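PDB 6GMM: adhesin LabA from Helicobacter pylori, which acts as a LacdiNAc-specific lectin of the SabA-like adhesin family, probably helping the bacterium attach to glycans of the gastric mucosa. Local coordinates for residues A58-L63 with V358-D363; R303-V308 with D363-F368. All blocks are in the same frame, centred on the assembly; numbering follows the deposited sequence.

Contact 1: A58-L63 with V358-D363; sequences AYQAVL and VTNLKD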
loop_
_atom_site.group_PDB
_atom_site.type_symbol
_atom_site.label_atom_id
_atom_site.label_comp_id
_atom_site.label_asym_id
_atom_site.label_seq_id
_atom_site.Cartn_x
_atom_site.Cartn_y
_atom_site.Cartn_z
ATOM N N ALA A 58 5.949 -3.561 0.991
ATOM C CA ALA A 58 5.968 -2.617 -0.133
ATOM C C ALA A 58 6.156 -3.433 -1.446
ATOM O O ALA A 58 5.277 -3.448 -2.311
ATOM C CB ALA A 58 7.108 -1.625 0.052
ATOM N N TYR A 59 7.260 -4.200 -1.522
ATOM C CA TYR A 59 7.572 -5.086 -2.638
ATOM C C TYR A 59 6.441 -6.080 -2.903
ATOM O O TYR A 59 6.003 -6.168 -4.041
ATOM C CB TYR A 59 8.886 -5.824 -2.373
ATOM C CG TYR A 59 9.381 -6.580 -3.584
ATOM C CD1 TYR A 59 10.212 -5.967 -4.520
ATOM C CD2 TYR A 59 9.067 -7.924 -3.767
ATOM C CE1 TYR A 59 10.724 -6.678 -5.602
ATOM C CE2 TYR A 59 9.600 -8.651 -4.825
ATOM C CZ TYR A 59 10.389 -8.015 -5.767
ATOM O OH TYR A 59 10.880 -8.735 -6.819
ATOM N N GLN A 60 5.934 -6.795 -1.866
ATOM C CA GLN A 60 4.821 -7.734 -2.077
ATOM C C GLN A 60 3.580 -6.988 -2.530
ATOM O O GLN A 60 2.825 -7.544 -3.311
ATOM C CB GLN A 60 4.494 -8.550 -0.822
ATOM C CG GLN A 60 5.674 -9.343 -0.281
ATOM C CD GLN A 60 6.083 -10.405 -1.258
ATOM O OE1 GLN A 60 5.261 -11.204 -1.704
ATOM N NE2 GLN A 60 7.349 -10.401 -1.647
ATOM N N ALA A 61 3.367 -5.728 -2.088
ATOM C CA ALA A 61 2.160 -5.000 -2.556
ATOM C C ALA A 61 2.191 -4.784 -4.049
ATOM O O ALA A 61 1.172 -4.992 -4.718
ATOM C CB ALA A 61 1.982 -3.673 -1.825
ATOM N N VAL A 62 3.379 -4.407 -4.576
ATOM C CA VAL A 62 3.638 -4.184 -5.995
ATOM C C VAL A 62 3.348 -5.477 -6.701
ATOM O O VAL A 62 2.473 -5.502 -7.559
ATOM C CB VAL A 62 5.101 -3.737 -6.247
ATOM C CG1 VAL A 62 5.408 -3.645 -7.748
ATOM C CG2 VAL A 62 5.404 -2.420 -5.555
ATOM N N LEU A 63 4.040 -6.568 -6.301
ATOM C CA LEU A 63 3.875 -7.906 -6.878
ATOM C C LEU A 63 2.411 -8.325 -7.045
ATOM O O LEU A 63 2.040 -8.789 -8.118
ATOM C CB LEU A 63 4.630 -8.928 -6.013
ATOM C CG LEU A 63 5.932 -9.475 -6.618
ATOM C CD1 LEU A 63 6.900 -8.343 -7.009
ATOM C CD2 LEU A 63 6.607 -10.464 -5.651
ATOM N N VAL A 358 -0.838 -13.060 -2.576
ATOM C CA VAL A 358 -1.718 -12.480 -1.549
ATOM C C VAL A 358 -1.343 -13.071 -0.176
ATOM O O VAL A 358 -1.246 -12.324 0.796
ATOM C CB VAL A 358 -3.250 -12.489 -1.859
ATOM C CG1 VAL A 358 -3.831 -13.896 -1.884
ATOM C CG2 VAL A 358 -4.017 -11.610 -0.862
ATOM N N THR A 359 -1.006 -14.365 -0.128
ATOM C CA THR A 359 -0.536 -15.024 1.094
ATOM C C THR A 359 0.778 -14.389 1.530
ATOM O O THR A 359 0.864 -13.964 2.675
ATOM C CB THR A 359 -0.424 -16.538 0.886
ATOM O OG1 THR A 359 -1.739 -17.038 0.647
ATOM C CG2 THR A 359 0.189 -17.262 2.088
ATOM N N ASN A 360 1.770 -14.268 0.618
ATOM C CA ASN A 360 3.073 -13.656 0.926
ATOM C C ASN A 360 2.972 -12.202 1.351
ATOM O O ASN A 360 3.739 -11.787 2.201
ATOM C CB ASN A 360 4.049 -13.828 -0.230
ATOM C CG ASN A 360 4.442 -15.266 -0.443
ATOM O OD1 ASN A 360 4.065 -16.164 0.326
ATOM N ND2 ASN A 360 5.200 -15.524 -1.499
ATOM N N LEU A 361 1.991 -11.449 0.826
ATOM C CA LEU A 361 1.772 -10.054 1.220
ATOM C C LEU A 361 1.160 -9.971 2.617
ATOM O O LEU A 361 1.670 -9.209 3.463
ATOM C CB LEU A 361 0.912 -9.316 0.169
ATOM C CG LEU A 361 0.391 -7.906 0.512
ATOM C CD1 LEU A 361 1.523 -6.907 0.755
ATOM C CD2 LEU A 361 -0.479 -7.390 -0.586
ATOM N N LYS A 362 0.098 -10.770 2.893
ATOM C CA LYS A 362 -0.522 -10.764 4.231
ATOM C C LYS A 362 0.492 -11.204 5.291
ATOM O O LYS A 362 0.596 -10.554 6.349
ATOM C CB LYS A 362 -1.807 -11.618 4.283
ATOM C CG LYS A 362 -2.940 -11.149 3.333
ATOM C CD LYS A 362 -4.362 -11.581 3.796
ATOM C CE LYS A 362 -4.658 -13.069 3.794
ATOM N NZ LYS A 362 -4.982 -13.580 2.433
ATOM N N ASP A 363 1.276 -12.276 4.986
ATOM C CA ASP A 363 2.327 -12.797 5.873
ATOM C C ASP A 363 3.401 -11.739 6.149
ATOM O O ASP A 363 3.817 -11.620 7.290
ATOM C CB ASP A 363 2.975 -14.080 5.302
ATOM C CG ASP A 363 2.108 -15.335 5.367
ATOM O OD1 ASP A 363 0.950 -15.242 5.850
ATOM O OD2 ASP A 363 2.589 -16.416 4.936
HETATM O O HOH W 1 5.747 -13.453 -3.248
#

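Contact 2: R303-V308 with D363-F368; sequences RAQAVV and DSIAHF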
loop_
_atom_site.group_PDB
_atom_site.type_symbol
_atom_site.label_atom_id
_atom_site.label_comp_id
_atom_site.label_asym_id
_atom_site.label_seq_id
_atom_site.Cartn_x
_atom_site.Cartn_y
_atom_site.Cartn_z
ATOM N N ARG A 303 -0.805 1.668 2.763
ATOM C CA ARG A 303 -1.022 1.286 1.365
ATOM C C ARG A 303 -0.905 -0.209 1.105
ATOM O O ARG A 303 -1.793 -0.748 0.453
ATOM C CB ARG A 303 -0.118 2.100 0.430
ATOM C CG ARG A 303 -0.377 3.608 0.537
ATOM C CD ARG A 303 -1.829 3.973 0.280
ATOM N NE ARG A 303 -2.092 5.351 0.688
ATOM C CZ ARG A 303 -3.197 6.028 0.400
ATOM N NH1 ARG A 303 -3.335 7.285 0.801
ATOM N NH2 ARG A 303 -4.161 5.465 -0.319
ATOM N N ALA A 304 0.144 -0.894 1.632
ATOM C CA ALA A 304 0.300 -2.361 1.458
ATOM C C ALA A 304 -0.944 -3.074 2.022
ATOM O O ALA A 304 -1.513 -3.928 1.368
ATOM C CB ALA A 304 1.550 -2.856 2.169
ATOM N N GLN A 305 -1.389 -2.709 3.204
ATOM C CA GLN A 305 -2.615 -3.279 3.778
ATOM C C GLN A 305 -3.856 -2.958 2.897
ATOM O O GLN A 305 -4.704 -3.840 2.708
ATOM C CB GLN A 305 -2.811 -2.780 5.240
ATOM C CG GLN A 305 -4.037 -3.378 5.960
ATOM C CD GLN A 305 -4.113 -4.896 6.012
ATOM O OE1 GLN A 305 -3.106 -5.618 5.987
ATOM N NE2 GLN A 305 -5.325 -5.408 6.168
ATOM N N ALA A 306 -3.946 -1.721 2.325
ATOM C CA ALA A 306 -5.102 -1.342 1.494
ATOM C C ALA A 306 -5.173 -2.182 0.228
ATOM O O ALA A 306 -6.269 -2.471 -0.281
ATOM C CB ALA A 306 -5.052 0.129 1.148
ATOM N N VAL A 307 -3.998 -2.584 -0.274
ATOM C CA VAL A 307 -3.886 -3.448 -1.451
ATOM C C VAL A 307 -4.542 -4.797 -1.090
ATOM O O VAL A 307 -5.274 -5.317 -1.930
ATOM C CB VAL A 307 -2.428 -3.608 -1.942
ATOM C CG1 VAL A 307 -2.309 -4.753 -2.975
ATOM C CG2 VAL A 307 -1.883 -2.280 -2.504
ATOM N N VAL A 308 -4.315 -5.318 0.156
ATOM C CA VAL A 308 -4.902 -6.589 0.632
ATOM C C VAL A 308 -6.417 -6.461 0.597
ATOM O O VAL A 308 -7.103 -7.293 0.004
ATOM C CB VAL A 308 -4.428 -7.036 2.046
ATOM C CG1 VAL A 308 -5.104 -8.337 2.472
ATOM C CG2 VAL A 308 -2.917 -7.167 2.130
ATOM N N ASP A 363 1.276 -12.276 4.986
ATOM C CA ASP A 363 2.327 -12.797 5.873
ATOM C C ASP A 363 3.401 -11.739 6.149
ATOM O O ASP A 363 3.817 -11.620 7.290
ATOM C CB ASP A 363 2.975 -14.080 5.302
ATOM C CG ASP A 363 2.108 -15.335 5.367
ATOM O OD1 ASP A 363 0.950 -15.242 5.850
ATOM O OD2 ASP A 363 2.589 -16.416 4.936
ATOM N N SER A 364 3.818 -10.960 5.115
ATOM C CA SER A 364 4.838 -9.918 5.259
ATOM C C SER A 364 4.362 -8.781 6.144
ATOM O O SER A 364 5.170 -8.209 6.866
ATOM C CB SER A 364 5.287 -9.388 3.899
ATOM O OG SER A 364 4.513 -8.269 3.497
ATOM N N ILE A 365 3.062 -8.444 6.077
ATOM C CA ILE A 365 2.451 -7.387 6.904
ATOM C C ILE A 365 2.390 -7.858 8.365
ATOM O O ILE A 365 2.830 -7.137 9.258
ATOM C CB ILE A 365 1.075 -6.956 6.331
ATOM C CG1 ILE A 365 1.270 -6.279 4.955
ATOM C CG2 ILE A 365 0.310 -6.044 7.304
ATOM C CD1 ILE A 365 -0.004 -6.106 4.113
ATOM N N ALA A 366 1.924 -9.102 8.595
ATOM C CA ALA A 366 1.876 -9.701 9.935
ATOM C C ALA A 366 3.278 -9.777 10.563
ATOM O O ALA A 366 3.431 -9.451 11.739
ATOM C CB ALA A 366 1.254 -11.088 9.872
ATOM N N HIS A 367 4.302 -10.161 9.774
ATOM C CA HIS A 367 5.677 -10.244 10.267
ATOM C C HIS A 367 6.285 -8.869 10.493
ATOM O O HIS A 367 7.327 -8.780 11.136
ATOM C CB HIS A 367 6.562 -11.081 9.344
ATOM C CG HIS A 367 6.382 -12.559 9.521
ATOM N ND1 HIS A 367 5.611 -13.308 8.634
ATOM C CD2 HIS A 367 6.891 -13.389 10.467
ATOM C CE1 HIS A 367 5.676 -14.558 9.067
ATOM N NE2 HIS A 367 6.439 -14.662 10.163
ATOM N N PHE A 368 5.642 -7.801 9.975
ATOM C CA PHE A 368 6.117 -6.423 10.162
ATOM C C PHE A 368 5.562 -5.741 11.447
ATOM O O PHE A 368 5.820 -4.544 11.669
ATOM C CB PHE A 368 5.804 -5.576 8.927
ATOM C CG PHE A 368 6.883 -4.580 8.599
ATOM C CD1 PHE A 368 8.107 -4.999 8.087
ATOM C CD2 PHE A 368 6.659 -3.219 8.741
ATOM C CE1 PHE A 368 9.098 -4.070 7.746
ATOM C CE2 PHE A 368 7.650 -2.289 8.400
ATOM C CZ PHE A 368 8.867 -2.721 7.916
#

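Contact 1: A58-L63 with V358-D363
Gln60 meets Leu361 and Asn360 on the facing side of helix 354-366, and its two halves do different work. The aliphatic root lies against Leu361, with Gln60 CB 3.7 Å from Leu361 CA. Leu361 CG is anti to the backbone N (chi1 171°), which sends the isobutyl branch across to helix 57-76, where CD1 comes to rest 3.6 Å from Ala61 N and also touches Gln60 CB. The methyl of Ala61 forms a looser flank to the same branch, its CB 4.2 Å from Leu361 CD1. At the polar end, Gln60 OE1 comes within 3.2 Å of Asn360 CB, close for an amide oxygen and an aliphatic carbon. The two amides are joined through a water: it donates to Gln60 OE1 at 2.8 Å and accepts from Asn360 ND2 at 2.8 Å. The Gln60 and Asn360 amide planes stand 59° apart, and the water spans the two.

This is antiparallel helix packing within the helical bundle at the middle of the elongated adhesin. The segment axes approach to 8.8 Å with a signed crossing angle of -156°, and Gln60 and Leu361 bring their CA atoms to 5.1 Å, a close backbone approach.

Farther out, the other end of the Gln60 amide is fixed: NE2 hydrogen-bonds to the carbonyl oxygen of Lys53, leaving OE1 directed to the water. Both polar ends of this buried side chain are thereby engaged. Leu64, on the next turn of helix 57-76, also touches Leu361, while Val308 of helix 287-311 reaches the same leucine. Just before Gln60, Tyr59 OH hydrogen-bonds to the carbonyl oxygen of Ile152, tying helix 57-76 to a neighbouring loop.

Contact 2: R303-V308 with D363-F368
Ile365 extends from helix 354-366 onto the surface of helix 287-311, a helix-to-helix contact in the central helical bundle carried by this one side chain. Its delta methyl makes the tight part. CD1 sits 3.7 Å from Val308 CG2, the two branches reaching toward each other tip to tip, and 3.8 Å from the carbonyl carbon of Ala304, one turn earlier. The small Ala304 lets the methyl come down close to the helix backbone, with its CB 4.1 Å from Ile365 CD1. Ile365 CG1 is anti to its carbonyl carbon (chi1 -66°) and CD1 continues in an extended chain, which carries the methyl across to the partner helix. Pro57, at the start of helix 57-76, also touches both Ala304 and Ile365, so this apolar side of the contact involves a third helix.

The other side differs in burial more than in distance: Ala304 and Val308 are buried, whereas Gln305 lies partly exposed at the solvent side. Gln305 places CG opposite its backbone N and then bends at chi2 (55°), so that its end draws nearer to Ile365, crossing it at about a right angle. The amide oxygen meets the methyls of both branches: Gln305 OE1 lies 3.7 Å from both CD1 and CG2 of Ile365. This is van der Waals contact without a polar partner across the interface.

Beyond Ile365, exposed His367 folds back on its own segment. Asp363 O receives the backbone N of His367 from one face of its carbonyl plane and, from the opposite face, His367 ND1 at 2.8 Å, with an N-H...O angle of 142°.

Overall arrangement
From the N terminus, helix 57-76 comes first, and contact 1 joins it to helix 354-366 across 294 residues that include the 96-98/111-113 and 161-165/181-185 hairpins and the Cys83-Cys113 and Cys206-Cys235 disulfides. Contact 2 opens within that loop, on helix 287-311, and closes just beyond it; its own shorter loop holds Cys326-Cys351. The two closures therefore cross, with Asp363 shared between 358-363 and 363-368. Their centres lie about 6 Å apart, and Ala61 CB lies 3.9 Å from Ala304 CA, joining the first helices of the two contacts directly. Helix 354-366 thus ties helix 57-76 and helix 287-311 together near the centre of the chain.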